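Local atomic coordinates of ABC transporter substrate-binding protein (Bradyrhizobium japonicum, PDB entry 4I1D), a protein that probably binds a small periplasmic solute, perhaps a polyamine, for an ABC transporter, and holds D-malate in this crystal. Residues A17-L30 with E251-I265. Numbering follows the deposited sequence.
Sequences AQTVAILDPSAKKL and EAVDPVHQANLPLHI
A21 and L261 bring their CA atoms to 5.0 Å where helices 17-30 and 255-260 pack antiparallel, their axes 7.9 Å apart at 159°. This is plain helix packing in a type 2 periplasmic binding protein fold, joining the first long helix to the end of helix 242-252 and the short helix 255-260 that follows it, beside strand 100-112. Small residues allow the closeness: A21 CB lies 3.5 Å from L261 CA, and A17 CB touches both H264 CB and I265 CG2. I22 supplies bulk, its CG2, anti to the backbone N, reaching A252, while CD1 touches the amide of Q258; that amide bonds to A252 O and Y102 O through NE2, and to N271 through OE1. V20 lays CG1 over one face of the H264 ring, a CH-pi contact 3.7 Å from the centroid. D254 N-caps helix 255-260, its OD2 accepting from H257 N through the anti lone pair. The H257 ring suits the turn because ND1 donates to E251 O, in the ring plane, which fixes its rotation while P25 CB packs off-centre against it. L30 slides alongside the aliphatic part of E251, and S26 OG turns back on its own helix, donating to I22 O at 2.8 Å.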
# COMPACT_ATOMS: atom_id res chain seq x y z
N ALA A 17 16.29 -16.84 -38.73
CA ALA A 17 17.37 -17.69 -39.21
C ALA A 17 16.98 -19.16 -39.10
O ALA A 17 17.32 -19.96 -39.97
CB ALA A 17 18.64 -17.42 -38.43
N GLN A 18 16.29 -19.50 -38.01
CA GLN A 18 15.79 -20.86 -37.80
C GLN A 18 14.83 -21.24 -38.90
O GLN A 18 14.78 -22.40 -39.33
CB GLN A 18 15.04 -20.95 -36.47
CG GLN A 18 15.90 -20.82 -35.24
CD GLN A 18 15.03 -20.84 -34.00
OE1 GLN A 18 14.29 -21.79 -33.79
NE2 GLN A 18 15.08 -19.76 -33.21
N THR A 19 14.04 -20.27 -39.32
CA THR A 19 13.02 -20.50 -40.32
C THR A 19 13.67 -20.88 -41.64
O THR A 19 13.28 -21.87 -42.26
CB THR A 19 12.12 -19.25 -40.47
OG1 THR A 19 11.34 -19.09 -39.28
CG2 THR A 19 11.18 -19.39 -41.68
N VAL A 20 14.66 -20.10 -42.06
CA VAL A 20 15.34 -20.37 -43.32
C VAL A 20 16.08 -21.70 -43.28
O VAL A 20 15.96 -22.52 -44.19
CB VAL A 20 16.34 -19.27 -43.65
CG1 VAL A 20 17.10 -19.63 -44.91
CG2 VAL A 20 15.61 -17.95 -43.83
N ALA A 21 16.85 -21.91 -42.21
CA ALA A 21 17.73 -23.06 -42.08
C ALA A 21 17.01 -24.34 -41.70
O ALA A 21 17.39 -25.42 -42.14
CB ALA A 21 18.82 -22.77 -41.05
N ILE A 22 16.00 -24.23 -40.84
CA ILE A 22 15.44 -25.41 -40.19
C ILE A 22 13.94 -25.65 -40.36
O ILE A 22 13.53 -26.73 -40.79
CB ILE A 22 15.79 -25.44 -38.70
CG1 ILE A 22 17.31 -25.59 -38.53
CG2 ILE A 22 15.05 -26.56 -38.00
CD1 ILE A 22 17.76 -25.60 -37.12
N LEU A 23 13.12 -24.66 -40.02
CA LEU A 23 11.67 -24.84 -40.05
C LEU A 23 11.14 -25.11 -41.47
O LEU A 23 10.50 -26.13 -41.71
CB LEU A 23 10.96 -23.65 -39.41
CG LEU A 23 11.47 -23.32 -38.01
CD1 LEU A 23 10.69 -22.17 -37.37
CD2 LEU A 23 11.44 -24.55 -37.12
N ASP A 24 11.41 -24.21 -42.41
CA ASP A 24 10.93 -24.39 -43.79
C ASP A 24 11.39 -25.70 -44.43
O ASP A 24 10.58 -26.44 -44.99
CB ASP A 24 11.33 -23.21 -44.69
CG ASP A 24 10.41 -22.02 -44.54
OD1 ASP A 24 9.38 -22.15 -43.83
OD2 ASP A 24 10.69 -20.96 -45.14
N PRO A 25 12.70 -26.01 -44.35
CA PRO A 25 13.13 -27.27 -44.97
C PRO A 25 12.50 -28.49 -44.27
O PRO A 25 12.11 -29.44 -44.94
CB PRO A 25 14.65 -27.26 -44.78
CG PRO A 25 15.01 -25.80 -44.55
CD PRO A 25 13.83 -25.23 -43.81
N SER A 26 12.38 -28.45 -42.95
CA SER A 26 11.74 -29.53 -42.21
C SER A 26 10.26 -29.70 -42.56
O SER A 26 9.78 -30.81 -42.75
CB SER A 26 11.89 -29.31 -40.70
OG SER A 26 13.24 -29.47 -40.30
N ALA A 27 9.54 -28.58 -42.62
CA ALA A 27 8.13 -28.62 -42.99
C ALA A 27 7.94 -29.18 -44.40
O ALA A 27 6.99 -29.91 -44.68
CB ALA A 27 7.52 -27.23 -42.88
N LYS A 28 8.86 -28.83 -45.30
CA LYS A 28 8.81 -29.32 -46.66
C LYS A 28 9.09 -30.82 -46.71
O LYS A 28 8.36 -31.58 -47.32
CB LYS A 28 9.79 -28.55 -47.55
CG LYS A 28 9.67 -28.88 -49.04
CD LYS A 28 10.45 -27.91 -49.92
CE LYS A 28 10.17 -28.17 -51.41
NZ LYS A 28 10.92 -27.26 -52.32
N LYS A 29 10.15 -31.25 -46.03
CA LYS A 29 10.52 -32.67 -45.99
C LYS A 29 9.39 -33.51 -45.41
O LYS A 29 9.06 -34.57 -45.93
CB LYS A 29 11.78 -32.86 -45.14
CG LYS A 29 12.49 -34.20 -45.35
CD LYS A 29 13.07 -34.28 -46.76
CE LYS A 29 14.15 -35.36 -46.87
NZ LYS A 29 15.53 -34.78 -46.93
N LEU A 30 8.80 -33.03 -44.32
CA LEU A 30 7.80 -33.80 -43.60
C LEU A 30 6.41 -33.64 -44.21
O LEU A 30 5.53 -34.48 -44.00
CB LEU A 30 7.78 -33.41 -42.12
CG LEU A 30 8.97 -33.93 -41.30
CD1 LEU A 30 9.07 -33.22 -39.95
CD2 LEU A 30 8.87 -35.44 -41.11
N GLU A 251 13.76 -34.09 -37.65
CA GLU A 251 14.24 -33.22 -38.72
C GLU A 251 14.99 -31.98 -38.21
O GLU A 251 15.88 -31.46 -38.88
CB GLU A 251 13.09 -32.78 -39.64
CG GLU A 251 12.62 -33.86 -40.62
CD GLU A 251 13.77 -34.46 -41.42
OE1 GLU A 251 14.41 -33.71 -42.20
OE2 GLU A 251 14.04 -35.67 -41.26
N ALA A 252 14.64 -31.51 -37.02
CA ALA A 252 15.21 -30.27 -36.50
C ALA A 252 16.68 -30.45 -36.12
O ALA A 252 17.45 -29.49 -36.16
CB ALA A 252 14.41 -29.76 -35.30
N VAL A 253 17.06 -31.67 -35.74
CA VAL A 253 18.46 -31.92 -35.39
C VAL A 253 19.16 -32.72 -36.49
O VAL A 253 20.20 -33.33 -36.25
CB VAL A 253 18.63 -32.62 -34.02
CG1 VAL A 253 17.97 -31.79 -32.92
CG2 VAL A 253 18.09 -34.05 -34.05
N ASP A 254 18.59 -32.70 -37.68
CA ASP A 254 19.25 -33.29 -38.85
C ASP A 254 20.57 -32.55 -39.08
O ASP A 254 20.60 -31.32 -39.10
CB ASP A 254 18.32 -33.17 -40.07
CG ASP A 254 18.97 -33.65 -41.35
OD1 ASP A 254 18.74 -34.82 -41.75
OD2 ASP A 254 19.70 -32.85 -41.98
N PRO A 255 21.67 -33.30 -39.22
CA PRO A 255 22.99 -32.71 -39.49
C PRO A 255 22.96 -31.56 -40.51
O PRO A 255 23.48 -30.48 -40.20
CB PRO A 255 23.78 -33.90 -40.04
CG PRO A 255 23.22 -35.06 -39.29
CD PRO A 255 21.74 -34.77 -39.09
N VAL A 256 22.38 -31.80 -41.68
CA VAL A 256 22.35 -30.80 -42.74
C VAL A 256 21.56 -29.55 -42.35
O VAL A 256 22.05 -28.43 -42.48
CB VAL A 256 21.78 -31.38 -44.05
CG1 VAL A 256 21.73 -30.30 -45.12
CG2 VAL A 256 22.61 -32.56 -44.51
N HIS A 257 20.33 -29.75 -41.88
CA HIS A 257 19.50 -28.62 -41.48
C HIS A 257 20.24 -27.80 -40.43
O HIS A 257 20.29 -26.57 -40.49
CB HIS A 257 18.15 -29.09 -40.92
CG HIS A 257 17.27 -29.74 -41.94
ND1 HIS A 257 16.16 -30.49 -41.60
CD2 HIS A 257 17.33 -29.76 -43.30
CE1 HIS A 257 15.58 -30.94 -42.70
NE2 HIS A 257 16.27 -30.51 -43.74
N GLN A 258 20.82 -28.52 -39.48
CA GLN A 258 21.59 -27.92 -38.41
C GLN A 258 22.83 -27.18 -38.92
O GLN A 258 23.10 -26.07 -38.48
CB GLN A 258 22.00 -29.01 -37.41
CG GLN A 258 20.88 -29.41 -36.45
CD GLN A 258 20.86 -28.54 -35.21
OE1 GLN A 258 21.91 -28.33 -34.59
NE2 GLN A 258 19.69 -28.02 -34.85
N ALA A 259 23.57 -27.79 -39.83
CA ALA A 259 24.75 -27.15 -40.39
C ALA A 259 24.37 -25.87 -41.14
O ALA A 259 25.20 -24.99 -41.34
CB ALA A 259 25.54 -28.12 -41.33
N ASN A 260 23.10 -25.76 -41.54
CA ASN A 260 22.66 -24.57 -42.27
C ASN A 260 22.37 -23.38 -41.37
O ASN A 260 22.34 -22.24 -41.84
CB ASN A 260 21.46 -24.88 -43.16
CG ASN A 260 21.86 -25.27 -44.57
OD1 ASN A 260 21.90 -24.44 -45.47
ND2 ASN A 260 22.18 -26.55 -44.75
N LEU A 261 22.15 -23.63 -40.09
CA LEU A 261 21.78 -22.56 -39.17
C LEU A 261 22.85 -21.46 -39.07
O LEU A 261 22.54 -20.28 -39.24
CB LEU A 261 21.41 -23.09 -37.78
CG LEU A 261 21.08 -21.99 -36.78
CD1 LEU A 261 19.91 -21.16 -37.29
CD2 LEU A 261 20.78 -22.56 -35.41
N PRO A 262 24.11 -21.85 -38.79
CA PRO A 262 25.22 -20.89 -38.72
C PRO A 262 25.56 -20.25 -40.06
O PRO A 262 26.45 -19.41 -40.15
CB PRO A 262 26.40 -21.75 -38.25
CG PRO A 262 26.03 -23.13 -38.62
CD PRO A 262 24.54 -23.21 -38.44
N LEU A 263 24.87 -20.65 -41.12
CA LEU A 263 25.04 -19.94 -42.38
C LEU A 263 24.26 -18.63 -42.31
O LEU A 263 24.47 -17.72 -43.12
CB LEU A 263 24.57 -20.80 -43.55
CG LEU A 263 25.40 -22.05 -43.85
CD1 LEU A 263 25.02 -22.62 -45.22
CD2 LEU A 263 26.87 -21.71 -43.82
N HIS A 264 23.37 -18.53 -41.33
CA HIS A 264 22.42 -17.42 -41.30
C HIS A 264 22.51 -16.60 -40.02
O HIS A 264 21.95 -15.50 -39.92
CB HIS A 264 21.00 -17.94 -41.53
CG HIS A 264 20.79 -18.47 -42.92
ND1 HIS A 264 20.66 -19.81 -43.20
CD2 HIS A 264 20.72 -17.83 -44.11
CE1 HIS A 264 20.52 -19.98 -44.50
NE2 HIS A 264 20.55 -18.79 -45.08
N ILE A 265 23.23 -17.13 -39.04
CA ILE A 265 23.40 -16.45 -37.78
C ILE A 265 24.59 -17.03 -37.03
O ILE A 265 24.93 -18.20 -37.22
CB ILE A 265 22.11 -16.51 -36.93
CG1 ILE A 265 22.14 -15.45 -35.82
CG2 ILE A 265 21.87 -17.94 -36.40
CD1 ILE A 265 20.82 -15.29 -35.11